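Local coordinates for beta-galactosidase (PDB 4OIF), which probably hydrolyses terminal non-reducing beta-D-galactose residues from beta-D-galactosides, as a zinc-containing, trimeric member of glycoside hydrolase family 42, at residues G51-S56 / G117-H122; A57-P60 / V64-F67; H445-W450 / L598-H603; Q590-G595 / R604-E609. One frame throughout, in Å; residues are numbered along the deposited sequence.

Contact 1: G51-S56 / G117-H122; sequences GVFAWS and GGRHNH
The ring of Phe53 meets Arg119 and His120 beside the predicted active site of the TIM barrel, where the loop that follows strand 47-50 faces the loop running up to helix 127-144. With chi1 at -58°, CG of Phe53 lies beside its own backbone N, and the ring reaches out with CZ leading, 3.1 Å from Arg119 NH1; CE2 also meets NH1, and the guanidinium approaches the ring obliquely. His120 NE2 sits at the ring's edge, near its plane, 3.7 Å from Phe53 CZ; the two rings meet rim to rim, their planes 28° apart. From a chi1 of 65° the extended chain of Arg119 carries NE over the His120 ring, 3.0 Å above its plane and offset toward the rim. The two polar side chains thus lie layered over one another. Arg119 is a predicted substrate-binding residue; its NH2 hydrogen-bonds a glycerol, probably from the crystallisation liquor. His120 lies beside Asn157, predicted to bind substrate, and Glu158, the predicted proton donor. Trp196 of a second subunit packs on Phe53 and Arg119. Behind them Asn121 ND2 donates a nearly straight hydrogen bond of 2.9 Å to Gly117 O.

Contact 2: A57-P60 / V64-F67; sequences ALEP and VYRF
Glu59 and Tyr65 lie side by side and point the same way, the carboxylate turned 36° against the phenol ring. Extended from CG onward, with CG anti to the backbone N (chi1 -169°), the glutamate runs along the CE1 side of the tyrosine, and its CD comes 3.4 Å from Tyr65 CE1. A water ties the two ends: it donates to Glu59 OE1 at 2.6 Å and is hydrogen-bonded to Tyr65 OH at 2.7 Å. Glu59 OE1 also accepts from Trp55 NE1, and OE2 from Gly63 N, giving both carboxylate oxygens partners within the loop or just before it. Elsewhere the side chains cross at about right angles: Leu58 CD2 meets Phe67 CD1 at 3.6 Å, and the Pro60 ring packs on Arg66 CG. Arg66 N hydrogen-bonds Leu58 O, 2.8 Å; CA-H...O contacts run from Tyr65 CA to Leu58 O and from Glu59 CA to Val64 O. This short loop connection leads from helix 55-58 into helix 68-79, whose Trp69 and Leu70 touch Leu58, while helix 127-144 meets Tyr65 and Phe67.

Contact 3: H445-W450 / L598-H603; sequences HYRPFW and LEDQFH
His603 points the edge of its imidazole at the face of His445 where helix 438-451 packs against the start of helix 600-613, in the trimerisation domain, whose family belongs to the glutaminase I-like clan. This is the tight, buried part. CD2 of His603 stands 3.7 Å above the His445 plane, offset toward the rim, and the two rings are inclined at 50°. The His445 ring is also held through ND1, hydrogen-bonded to Tyr607 OH. Next to the pair, Pro448 presses its ring on the other helix, with CG 3.7 Å from His603 CB. The looser side is a partly exposed salt bridge, Arg447 NE to Asp600 OD1, 3.0 Å. The Arg447 chain bends at chi3 (-61°) to bring NE to the aspartate; the two side chains cross at about a right angle and their flat groups are not paired flat. Replacing Arg447 by an alanine would probably leave Asp600 without its charge partner here, and Asp298, which pairs with Arg447 NH1, without this mate. The planes of guanidinium and carboxylate stand 47° apart, and Asp600 OD2 lies 3.4 Å above the guanidinium face of Arg447, offset toward its rim.

Contact 4: Q590-G595 / R604-E609; sequences QAYYIG and RDFYQE
A chi1 of -178° swings the Phe606 ring off helix 600-613 onto Tyr592 and Ile594 of strand 589-594, which put CG and CG1 beside their own backbone N (chi1 near -60°) and lean to meet it. Through this strand the helix packs on a face of the mixed sheet of the trimerisation domain. Tyr592 and Ile594, two residues apart, both face the helix, and the phenyl ring is received by the pair. The edge of Phe606 is directed at the face of Tyr592 in an offset edge-to-face stack, the planes 87° apart and the ring centroids 5.4 Å. CZ of Phe606 leads, 3.4 Å from Tyr592 CD2, and Tyr592 CB lies at the phenyl edge, in its plane. Ile594 works on the face instead: its CD1 stands 4.2 Å from the ring centroid of Phe606, a CH-pi contact. At the far end of Tyr592, OH donates to Gln590 OE1 at 2.7 Å, from above the carbonyl plane. With Tyr592 cut back to an alanine, the ring face is gone, which would probably open a gap beside Phe606 CZ and leave Gln590 OE1 without its hydroxyl donor. No hydrogen bond joins strand to helix here, which run antiparallel with axes 12.2 Å apart; this buried interface is held by aromatic and aliphatic packing, with the tyrosine's polar end satisfied within its own strand.

Contacts 1 and 2 adjoin along the chain through helix 55-58, with centres about 14 Å apart, in the TIM-barrel domain. Contact 1 borders the predicted substrate site, whereas contact 2 lies away from it, farther from the chain's centre. Contacts 3 and 4 form the other pair, in the trimerisation domain, with centres about 10 Å apart and helix 600-613 in common. They touch directly: Phe449 CZ of contact 3 lies 3.5 Å from Tyr607 CD1 of contact 4, and Phe602 packs on Ile594. The pairs stand on opposite sides of the chain's centre; between contacts 1 and 3 the nearest atoms are about 26 Å apart.

Contact 1: G51-S56 / G117-H122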
loop_
_atom_site.group_PDB
_atom_site.type_symbol
_atom_site.label_atom_id
_atom_site.label_comp_id
_atom_site.label_asym_id
_atom_site.label_seq_id
_atom_site.Cartn_x
_atom_site.Cartn_y
_atom_site.Cartn_z
ATOM N N GLY A 51 35.522 -5.534 -13.347
ATOM C CA GLY A 51 35.551 -4.111 -13.067
ATOM C C GLY A 51 34.230 -3.362 -13.004
ATOM O O GLY A 51 34.244 -2.131 -12.971
ATOM N N VAL A 52 33.098 -4.071 -12.970
ATOM C CA VAL A 52 31.789 -3.408 -13.074
ATOM C C VAL A 52 31.570 -2.412 -11.926
ATOM O O VAL A 52 31.051 -1.311 -12.126
ATOM C CB VAL A 52 30.624 -4.425 -13.113
ATOM C CG1 VAL A 52 29.302 -3.711 -13.316
ATOM C CG2 VAL A 52 30.830 -5.419 -14.232
ATOM N N PHE A 53 32.002 -2.781 -10.730
ATOM C CA PHE A 53 31.881 -1.882 -9.600
ATOM C C PHE A 53 33.225 -1.672 -8.928
ATOM O O PHE A 53 33.309 -1.570 -7.702
ATOM C CB PHE A 53 30.847 -2.421 -8.615
ATOM C CG PHE A 53 29.497 -2.623 -9.234
ATOM C CD1 PHE A 53 28.687 -1.533 -9.525
ATOM C CD2 PHE A 53 29.050 -3.888 -9.558
ATOM C CE1 PHE A 53 27.442 -1.700 -10.111
ATOM C CE2 PHE A 53 27.805 -4.065 -10.146
ATOM C CZ PHE A 53 27.003 -2.966 -10.429
ATOM N N ALA A 54 34.272 -1.559 -9.742
ATOM C CA ALA A 54 35.641 -1.549 -9.229
ATOM C C ALA A 54 36.293 -0.164 -9.138
ATOM O O ALA A 54 37.509 -0.069 -8.933
ATOM C CB ALA A 54 36.495 -2.454 -10.078
ATOM N N TRP A 55 35.497 0.898 -9.254
ATOM C CA TRP A 55 36.043 2.253 -9.235
ATOM C C TRP A 55 36.826 2.527 -7.949
ATOM O O TRP A 55 37.970 2.999 -7.976
ATOM C CB TRP A 55 34.925 3.288 -9.402
ATOM C CG TRP A 55 35.425 4.645 -9.872
ATOM C CD1 TRP A 55 36.674 5.169 -9.694
ATOM C CD2 TRP A 55 34.683 5.632 -10.604
ATOM N NE1 TRP A 55 36.754 6.421 -10.258
ATOM C CE2 TRP A 55 35.549 6.726 -10.830
ATOM C CE3 TRP A 55 33.370 5.697 -11.088
ATOM C CZ2 TRP A 55 35.146 7.868 -11.517
ATOM C CZ3 TRP A 55 32.976 6.833 -11.776
ATOM C CH2 TRP A 55 33.862 7.903 -11.985
ATOM N N SER A 56 36.204 2.213 -6.825
ATOM C CA SER A 56 36.818 2.444 -5.536
ATOM C C SER A 56 38.083 1.594 -5.370
ATOM O O SER A 56 38.970 1.951 -4.604
ATOM C CB SER A 56 35.804 2.156 -4.427
ATOM O OG SER A 56 36.435 1.960 -3.185
ATOM N N GLY A 117 25.032 6.548 -1.995
ATOM C CA GLY A 117 24.790 5.152 -1.690
ATOM C C GLY A 117 24.212 4.394 -2.862
ATOM O O GLY A 117 23.997 4.971 -3.927
ATOM N N GLY A 118 23.954 3.102 -2.660
ATOM C CA GLY A 118 23.378 2.264 -3.696
ATOM C C GLY A 118 24.248 2.262 -4.933
ATOM O O GLY A 118 25.476 2.270 -4.829
ATOM N N ARG A 119 23.612 2.274 -6.100
ATOM C CA ARG A 119 24.308 2.207 -7.376
ATOM C C ARG A 119 23.399 2.659 -8.501
ATOM O O ARG A 119 22.190 2.811 -8.306
ATOM C CB ARG A 119 24.782 0.784 -7.662
ATOM C CG ARG A 119 23.626 -0.179 -7.838
ATOM C CD ARG A 119 24.085 -1.570 -8.210
ATOM N NE ARG A 119 22.959 -2.412 -8.590
ATOM C CZ ARG A 119 23.084 -3.610 -9.152
ATOM N NH1 ARG A 119 24.290 -4.111 -9.368
ATOM N NH2 ARG A 119 22.008 -4.313 -9.481
ATOM N N HIS A 120 23.987 2.838 -9.681
ATOM C CA HIS A 120 23.243 3.137 -10.906
ATOM C C HIS A 120 22.514 4.471 -10.808
ATOM O O HIS A 120 21.556 4.700 -11.552
ATOM C CB HIS A 120 22.202 2.048 -11.228
ATOM C CG HIS A 120 22.761 0.666 -11.365
ATOM N ND1 HIS A 120 21.956 -0.455 -11.401
ATOM C CD2 HIS A 120 24.033 0.216 -11.474
ATOM C CE1 HIS A 120 22.707 -1.533 -11.535
ATOM N NE2 HIS A 120 23.972 -1.155 -11.577
ATOM N N ASN A 121 22.942 5.347 -9.902
ATOM C CA ASN A 121 22.078 6.464 -9.545
ATOM C C ASN A 121 22.780 7.828 -9.552
ATOM O O ASN A 121 22.597 8.659 -8.660
ATOM C CB ASN A 121 21.443 6.185 -8.186
ATOM C CG ASN A 121 22.476 5.839 -7.127
ATOM O OD1 ASN A 121 23.687 5.976 -7.351
ATOM N ND2 ASN A 121 22.005 5.410 -5.959
ATOM N N HIS A 122 23.577 8.044 -10.585
ATOM C CA HIS A 122 24.222 9.326 -10.819
ATOM C C HIS A 122 23.318 10.286 -11.592
ATOM O O HIS A 122 22.468 9.857 -12.371
ATOM C CB HIS A 122 25.493 9.109 -11.613
ATOM C CG HIS A 122 25.247 8.513 -12.965
ATOM N ND1 HIS A 122 24.978 7.170 -13.151
ATOM C CD2 HIS A 122 25.210 9.082 -14.194
ATOM C CE1 HIS A 122 24.806 6.937 -14.440
ATOM N NE2 HIS A 122 24.942 8.078 -15.095
#

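Contact 2: A57-P60 / V64-F67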
loop_
_atom_site.group_PDB
_atom_site.type_symbol
_atom_site.label_atom_id
_atom_site.label_comp_id
_atom_site.label_asym_id
_atom_site.label_seq_id
_atom_site.Cartn_x
_atom_site.Cartn_y
_atom_site.Cartn_z
ATOM N N ALA A 57 38.173 0.480 -6.093
ATOM C CA ALA A 57 39.370 -0.355 -6.040
ATOM C C ALA A 57 40.438 0.165 -6.987
ATOM O O ALA A 57 41.627 -0.055 -6.773
ATOM C CB ALA A 57 39.033 -1.802 -6.377
ATOM N N LEU A 58 39.998 0.834 -8.049
ATOM C CA LEU A 58 40.900 1.380 -9.050
ATOM C C LEU A 58 41.411 2.757 -8.632
ATOM O O LEU A 58 42.557 3.116 -8.896
ATOM C CB LEU A 58 40.192 1.475 -10.401
ATOM C CG LEU A 58 39.878 0.126 -11.036
ATOM C CD1 LEU A 58 38.964 0.296 -12.236
ATOM C CD2 LEU A 58 41.188 -0.515 -11.443
ATOM N N GLU A 59 40.551 3.533 -7.984
ATOM C CA GLU A 59 40.928 4.868 -7.547
ATOM C C GLU A 59 40.415 5.061 -6.123
ATOM O O GLU A 59 39.397 5.711 -5.896
ATOM C CB GLU A 59 40.366 5.925 -8.509
ATOM C CG GLU A 59 40.909 7.336 -8.322
ATOM C CD GLU A 59 40.357 8.332 -9.348
ATOM O OE1 GLU A 59 39.458 7.954 -10.129
ATOM O OE2 GLU A 59 40.821 9.495 -9.367
ATOM N N PRO A 60 41.116 4.464 -5.155
ATOM C CA PRO A 60 40.683 4.460 -3.758
ATOM C C PRO A 60 40.504 5.873 -3.204
ATOM O O PRO A 60 39.565 6.139 -2.455
ATOM C CB PRO A 60 41.817 3.711 -3.050
ATOM C CG PRO A 60 42.939 3.729 -3.986
ATOM C CD PRO A 60 42.348 3.688 -5.333
ATOM N N VAL A 64 44.622 8.883 -7.147
ATOM C CA VAL A 64 45.475 7.854 -6.581
ATOM C C VAL A 64 45.039 6.492 -7.104
ATOM O O VAL A 64 44.012 5.966 -6.680
ATOM C CB VAL A 64 45.396 7.862 -5.052
ATOM C CG1 VAL A 64 46.351 6.852 -4.464
ATOM C CG2 VAL A 64 45.658 9.262 -4.514
ATOM N N TYR A 65 45.816 5.911 -8.013
ATOM C CA TYR A 65 45.363 4.711 -8.717
ATOM C C TYR A 65 46.020 3.420 -8.266
ATOM O O TYR A 65 47.168 3.394 -7.814
ATOM C CB TYR A 65 45.563 4.882 -10.219
ATOM C CG TYR A 65 44.818 6.078 -10.745
ATOM C CD1 TYR A 65 43.438 6.026 -10.947
ATOM C CD2 TYR A 65 45.485 7.273 -11.016
ATOM C CE1 TYR A 65 42.740 7.132 -11.406
ATOM C CE2 TYR A 65 44.798 8.389 -11.483
ATOM C CZ TYR A 65 43.426 8.313 -11.676
ATOM O OH TYR A 65 42.744 9.411 -12.147
ATOM N N ARG A 66 45.249 2.349 -8.397
ATOM C CA ARG A 66 45.666 1.014 -8.020
ATOM C C ARG A 66 45.277 0.039 -9.111
ATOM O O ARG A 66 44.280 -0.665 -8.967
ATOM C CB ARG A 66 45.016 0.593 -6.705
ATOM C CG ARG A 66 45.484 1.369 -5.497
ATOM C CD ARG A 66 46.883 0.963 -5.084
ATOM N NE ARG A 66 47.279 1.673 -3.872
ATOM C CZ ARG A 66 47.975 2.808 -3.854
ATOM N NH1 ARG A 66 48.378 3.372 -4.989
ATOM N NH2 ARG A 66 48.275 3.375 -2.691
ATOM N N PHE A 67 46.056 0.001 -10.194
ATOM C CA PHE A 67 45.762 -0.872 -11.335
ATOM C C PHE A 67 46.469 -2.231 -11.275
ATOM O O PHE A 67 46.170 -3.114 -12.083
ATOM C CB PHE A 67 46.145 -0.192 -12.658
ATOM C CG PHE A 67 45.233 0.921 -13.058
ATOM C CD1 PHE A 67 43.943 0.657 -13.484
ATOM C CD2 PHE A 67 45.672 2.234 -13.030
ATOM C CE1 PHE A 67 43.100 1.682 -13.866
ATOM C CE2 PHE A 67 44.837 3.269 -13.406
ATOM C CZ PHE A 67 43.546 2.994 -13.827
HETATM O O HOH W 1 40.238 8.586 -12.485
#

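Contact 3: H445-W450 / L598-H603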
loop_
_atom_site.group_PDB
_atom_site.type_symbol
_atom_site.label_atom_id
_atom_site.label_comp_id
_atom_site.label_asym_id
_atom_site.label_seq_id
_atom_site.Cartn_x
_atom_site.Cartn_y
_atom_site.Cartn_z
ATOM N N HIS A 445 -0.174 -12.904 -28.256
ATOM C CA HIS A 445 -0.205 -13.134 -29.699
ATOM C C HIS A 445 0.991 -13.968 -30.182
ATOM O O HIS A 445 0.912 -14.679 -31.184
ATOM C CB HIS A 445 -0.318 -11.797 -30.418
ATOM C CG HIS A 445 -1.670 -11.177 -30.255
ATOM N ND1 HIS A 445 -2.608 -11.158 -31.265
ATOM C CD2 HIS A 445 -2.273 -10.636 -29.168
ATOM C CE1 HIS A 445 -3.713 -10.589 -30.820
ATOM N NE2 HIS A 445 -3.537 -10.264 -29.552
ATOM N N TYR A 446 2.071 -13.917 -29.424
ATOM C CA TYR A 446 3.229 -14.762 -29.652
ATOM C C TYR A 446 2.911 -16.235 -29.397
ATOM O O TYR A 446 3.421 -17.120 -30.091
ATOM C CB TYR A 446 4.346 -14.276 -28.735
ATOM C CG TYR A 446 5.684 -14.978 -28.768
ATOM C CD1 TYR A 446 6.603 -14.710 -29.770
ATOM C CD2 TYR A 446 6.073 -15.817 -27.726
ATOM C CE1 TYR A 446 7.856 -15.301 -29.770
ATOM C CE2 TYR A 446 7.330 -16.411 -27.708
ATOM C CZ TYR A 446 8.223 -16.148 -28.737
ATOM O OH TYR A 446 9.481 -16.736 -28.737
ATOM N N ARG A 447 2.061 -16.485 -28.398
ATOM C CA ARG A 447 1.823 -17.837 -27.892
ATOM C C ARG A 447 1.601 -18.929 -28.968
ATOM O O ARG A 447 2.269 -19.955 -28.929
ATOM C CB ARG A 447 0.639 -17.842 -26.911
ATOM C CG ARG A 447 0.289 -19.246 -26.414
ATOM C CD ARG A 447 -1.036 -19.288 -25.690
ATOM N NE ARG A 447 -1.014 -18.423 -24.518
ATOM C CZ ARG A 447 -0.444 -18.762 -23.365
ATOM N NH1 ARG A 447 0.142 -19.948 -23.238
ATOM N NH2 ARG A 447 -0.460 -17.921 -22.338
ATOM N N PRO A 448 0.677 -18.719 -29.924
ATOM C CA PRO A 448 0.477 -19.801 -30.901
ATOM C C PRO A 448 1.712 -20.098 -31.744
ATOM O O PRO A 448 1.916 -21.241 -32.134
ATOM C CB PRO A 448 -0.664 -19.273 -31.788
ATOM C CG PRO A 448 -1.359 -18.265 -30.959
ATOM C CD PRO A 448 -0.269 -17.611 -30.148
ATOM N N PHE A 449 2.534 -19.091 -32.011
ATOM C CA PHE A 449 3.732 -19.290 -32.831
ATOM C C PHE A 449 4.801 -20.039 -32.039
ATOM O O PHE A 449 5.481 -20.915 -32.571
ATOM C CB PHE A 449 4.234 -17.940 -33.354
ATOM C CG PHE A 449 3.251 -17.281 -34.284
ATOM C CD1 PHE A 449 3.305 -17.515 -35.651
ATOM C CD2 PHE A 449 2.214 -16.500 -33.783
ATOM C CE1 PHE A 449 2.374 -16.954 -36.509
ATOM C CE2 PHE A 449 1.277 -15.930 -34.631
ATOM C CZ PHE A 449 1.357 -16.157 -35.996
ATOM N N TRP A 450 4.906 -19.724 -30.754
ATOM C CA TRP A 450 5.792 -20.450 -29.860
ATOM C C TRP A 450 5.349 -21.906 -29.775
ATOM O O TRP A 450 6.171 -22.811 -29.848
ATOM C CB TRP A 450 5.807 -19.806 -28.464
ATOM C CG TRP A 450 6.907 -20.310 -27.557
ATOM C CD1 TRP A 450 8.233 -19.962 -27.594
ATOM C CD2 TRP A 450 6.770 -21.244 -26.481
ATOM N NE1 TRP A 450 8.928 -20.627 -26.609
ATOM C CE2 TRP A 450 8.051 -21.417 -25.910
ATOM C CE3 TRP A 450 5.688 -21.956 -25.947
ATOM C CZ2 TRP A 450 8.278 -22.277 -24.832
ATOM C CZ3 TRP A 450 5.913 -22.801 -24.880
ATOM C CH2 TRP A 450 7.201 -22.960 -24.333
ATOM N N LEU A 598 -9.528 -12.022 -26.476
ATOM C CA LEU A 598 -10.153 -13.330 -26.492
ATOM C C LEU A 598 -9.219 -14.388 -25.914
ATOM O O LEU A 598 -7.999 -14.231 -25.954
ATOM C CB LEU A 598 -10.572 -13.675 -27.928
ATOM C CG LEU A 598 -11.546 -12.667 -28.567
ATOM C CD1 LEU A 598 -11.869 -13.045 -29.989
ATOM C CD2 LEU A 598 -12.819 -12.579 -27.774
ATOM N N GLU A 599 -9.801 -15.447 -25.360
ATOM C CA GLU A 599 -9.037 -16.568 -24.802
ATOM C C GLU A 599 -7.986 -17.141 -25.761
ATOM O O GLU A 599 -8.028 -16.903 -26.968
ATOM C CB GLU A 599 -9.990 -17.680 -24.392
ATOM C CG GLU A 599 -10.870 -18.157 -25.537
ATOM C CD GLU A 599 -11.700 -19.362 -25.155
ATOM O OE1 GLU A 599 -12.946 -19.278 -25.236
ATOM O OE2 GLU A 599 -11.103 -20.388 -24.770
ATOM N N ASP A 600 -7.045 -17.899 -25.202
ATOM C CA ASP A 600 -5.927 -18.486 -25.949
ATOM C C ASP A 600 -6.324 -19.246 -27.217
ATOM O O ASP A 600 -5.680 -19.131 -28.276
ATOM C CB ASP A 600 -5.158 -19.433 -25.036
ATOM C CG ASP A 600 -4.307 -18.707 -24.017
ATOM O OD1 ASP A 600 -3.884 -17.559 -24.276
ATOM O OD2 ASP A 600 -4.035 -19.306 -22.959
ATOM N N GLN A 601 -7.386 -20.028 -27.098
ATOM C CA GLN A 601 -7.804 -20.903 -28.173
ATOM C C GLN A 601 -8.142 -20.090 -29.408
ATOM O O GLN A 601 -7.907 -20.542 -30.535
ATOM C CB GLN A 601 -9.005 -21.760 -27.751
ATOM C CG GLN A 601 -9.276 -22.924 -28.690
ATOM C CD GLN A 601 -8.044 -23.799 -28.869
ATOM O OE1 GLN A 601 -7.346 -24.110 -27.899
ATOM N NE2 GLN A 601 -7.753 -24.176 -30.115
ATOM N N PHE A 602 -8.673 -18.885 -29.206
ATOM C CA PHE A 602 -8.985 -18.034 -30.353
ATOM C C PHE A 602 -7.738 -17.739 -31.150
ATOM O O PHE A 602 -7.735 -17.899 -32.365
ATOM C CB PHE A 602 -9.629 -16.704 -29.969
ATOM C CG PHE A 602 -9.780 -15.768 -31.148
ATOM C CD1 PHE A 602 -10.821 -15.928 -32.045
ATOM C CD2 PHE A 602 -8.862 -14.769 -31.384
ATOM C CE1 PHE A 602 -10.950 -15.089 -33.142
ATOM C CE2 PHE A 602 -8.993 -13.931 -32.482
ATOM C CZ PHE A 602 -10.036 -14.094 -33.358
ATOM N N HIS A 603 -6.686 -17.297 -30.471
ATOM C CA HIS A 603 -5.453 -16.962 -31.166
ATOM C C HIS A 603 -4.865 -18.205 -31.813
ATOM O O HIS A 603 -4.346 -18.141 -32.934
ATOM C CB HIS A 603 -4.457 -16.307 -30.210
ATOM C CG HIS A 603 -4.985 -15.053 -29.589
ATOM N ND1 HIS A 603 -5.156 -14.910 -28.232
ATOM C CD2 HIS A 603 -5.427 -13.902 -30.148
ATOM C CE1 HIS A 603 -5.670 -13.718 -27.980
ATOM N NE2 HIS A 603 -5.840 -13.084 -29.124
#

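Contact 4: Q590-G595 / R604-E609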
loop_
_atom_site.group_PDB
_atom_site.type_symbol
_atom_site.label_atom_id
_atom_site.label_comp_id
_atom_site.label_asym_id
_atom_site.label_seq_id
_atom_site.Cartn_x
_atom_site.Cartn_y
_atom_site.Cartn_z
ATOM N N GLN A 590 -3.276 -8.201 -47.006
ATOM C CA GLN A 590 -4.446 -8.433 -46.170
ATOM C C GLN A 590 -4.297 -7.768 -44.814
ATOM O O GLN A 590 -3.204 -7.722 -44.262
ATOM C CB GLN A 590 -4.683 -9.922 -45.970
ATOM C CG GLN A 590 -5.665 -10.519 -46.922
ATOM C CD GLN A 590 -6.321 -11.737 -46.332
ATOM O OE1 GLN A 590 -5.644 -12.690 -45.949
ATOM N NE2 GLN A 590 -7.645 -11.709 -46.232
ATOM N N ALA A 591 -5.404 -7.268 -44.278
ATOM C CA ALA A 591 -5.411 -6.657 -42.962
ATOM C C ALA A 591 -6.560 -7.211 -42.128
ATOM O O ALA A 591 -7.726 -7.143 -42.516
ATOM C CB ALA A 591 -5.498 -5.134 -43.079
ATOM N N TYR A 592 -6.203 -7.780 -40.985
ATOM C CA TYR A 592 -7.150 -8.325 -40.026
ATOM C C TYR A 592 -7.270 -7.441 -38.774
ATOM O O TYR A 592 -6.267 -6.951 -38.247
ATOM C CB TYR A 592 -6.719 -9.723 -39.587
ATOM C CG TYR A 592 -6.694 -10.763 -40.671
ATOM C CD1 TYR A 592 -5.683 -10.775 -41.622
ATOM C CD2 TYR A 592 -7.659 -11.760 -40.723
ATOM C CE1 TYR A 592 -5.649 -11.731 -42.611
ATOM C CE2 TYR A 592 -7.624 -12.729 -41.701
ATOM C CZ TYR A 592 -6.617 -12.708 -42.643
ATOM O OH TYR A 592 -6.575 -13.662 -43.625
ATOM N N TYR A 593 -8.493 -7.274 -38.279
ATOM C CA TYR A 593 -8.711 -6.556 -37.034
ATOM C C TYR A 593 -9.392 -7.464 -36.029
ATOM O O TYR A 593 -10.436 -8.058 -36.325
ATOM C CB TYR A 593 -9.552 -5.302 -37.277
ATOM C CG TYR A 593 -9.624 -4.355 -36.098
ATOM C CD1 TYR A 593 -10.710 -4.384 -35.221
ATOM C CD2 TYR A 593 -8.615 -3.413 -35.868
ATOM C CE1 TYR A 593 -10.787 -3.498 -34.139
ATOM C CE2 TYR A 593 -8.678 -2.528 -34.781
ATOM C CZ TYR A 593 -9.767 -2.576 -33.923
ATOM O OH TYR A 593 -9.842 -1.708 -32.854
ATOM N N ILE A 594 -8.798 -7.579 -34.845
ATOM C CA ILE A 594 -9.399 -8.365 -33.775
ATOM C C ILE A 594 -9.967 -7.436 -32.708
ATOM O O ILE A 594 -9.208 -6.787 -31.982
ATOM C CB ILE A 594 -8.389 -9.325 -33.125
ATOM C CG1 ILE A 594 -7.871 -10.342 -34.149
ATOM C CG2 ILE A 594 -9.052 -10.028 -31.972
ATOM C CD1 ILE A 594 -6.620 -11.064 -33.732
ATOM N N GLY A 595 -11.295 -7.368 -32.610
ATOM C CA GLY A 595 -11.942 -6.326 -31.818
ATOM C C GLY A 595 -11.964 -6.498 -30.305
ATOM O O GLY A 595 -12.138 -5.529 -29.559
ATOM N N ARG A 604 -4.976 -19.337 -31.125
ATOM C CA ARG A 604 -4.523 -20.582 -31.715
ATOM C C ARG A 604 -5.213 -20.822 -33.061
ATOM O O ARG A 604 -4.544 -21.027 -34.067
ATOM C CB ARG A 604 -4.764 -21.749 -30.767
ATOM C CG ARG A 604 -3.869 -21.735 -29.540
ATOM C CD ARG A 604 -3.864 -23.097 -28.865
ATOM N NE ARG A 604 -3.203 -23.041 -27.576
ATOM C CZ ARG A 604 -3.840 -22.979 -26.412
ATOM N NH1 ARG A 604 -5.170 -22.988 -26.367
ATOM N NH2 ARG A 604 -3.142 -22.921 -25.289
ATOM N N ASP A 605 -6.541 -20.747 -33.094
ATOM C CA ASP A 605 -7.291 -21.055 -34.315
ATOM C C ASP A 605 -7.084 -19.999 -35.437
ATOM O O ASP A 605 -6.812 -20.330 -36.616
ATOM C CB ASP A 605 -8.774 -21.216 -33.961
ATOM C CG ASP A 605 -9.035 -22.397 -32.986
ATOM O OD1 ASP A 605 -8.142 -23.245 -32.794
ATOM O OD2 ASP A 605 -10.136 -22.493 -32.410
ATOM N N PHE A 606 -7.185 -18.734 -35.047
ATOM C CA PHE A 606 -7.017 -17.595 -35.942
ATOM C C PHE A 606 -5.657 -17.646 -36.642
ATOM O O PHE A 606 -5.528 -17.600 -37.896
ATOM C CB PHE A 606 -7.171 -16.288 -35.135
ATOM C CG PHE A 606 -7.074 -15.044 -35.966
ATOM C CD1 PHE A 606 -8.196 -14.519 -36.588
ATOM C CD2 PHE A 606 -5.856 -14.406 -36.144
ATOM C CE1 PHE A 606 -8.099 -13.370 -37.379
ATOM C CE2 PHE A 606 -5.761 -13.272 -36.930
ATOM C CZ PHE A 606 -6.889 -12.755 -37.549
ATOM N N TYR A 607 -4.631 -17.755 -35.811
ATOM C CA TYR A 607 -3.279 -17.750 -36.326
ATOM C C TYR A 607 -2.938 -19.072 -36.999
ATOM O O TYR A 607 -2.040 -19.120 -37.828
ATOM C CB TYR A 607 -2.279 -17.424 -35.218
ATOM C CG TYR A 607 -2.257 -15.948 -34.887
ATOM C CD1 TYR A 607 -1.956 -15.006 -35.865
ATOM C CD2 TYR A 607 -2.544 -15.496 -33.611
ATOM C CE1 TYR A 607 -1.941 -13.656 -35.578
ATOM C CE2 TYR A 607 -2.534 -14.143 -33.315
ATOM C CZ TYR A 607 -2.226 -13.233 -34.298
ATOM O OH TYR A 607 -2.209 -11.897 -34.000
ATOM N N GLN A 608 -3.665 -20.135 -36.671
ATOM C CA GLN A 608 -3.453 -21.401 -37.351
ATOM C C GLN A 608 -3.840 -21.215 -38.790
ATOM O O GLN A 608 -3.105 -21.618 -39.713
ATOM C CB GLN A 608 -4.275 -22.530 -36.738
ATOM C CG GLN A 608 -3.881 -23.896 -37.267
ATOM C CD GLN A 608 -2.428 -24.235 -36.947
ATOM O OE1 GLN A 608 -1.903 -23.847 -35.897
ATOM N NE2 GLN A 608 -1.769 -24.950 -37.856
ATOM N N GLU A 609 -5.003 -20.587 -38.972
ATOM C CA GLU A 609 -5.452 -20.264 -40.321
ATOM C C GLU A 609 -4.453 -19.384 -41.037
ATOM O O GLU A 609 -4.176 -19.600 -42.219
ATOM C CB GLU A 609 -6.813 -19.588 -40.305
ATOM C CG GLU A 609 -7.940 -20.545 -40.028
ATOM C CD GLU A 609 -9.061 -20.387 -41.016
ATOM O OE1 GLU A 609 -8.926 -19.532 -41.917
ATOM O OE2 GLU A 609 -10.075 -21.107 -40.884
#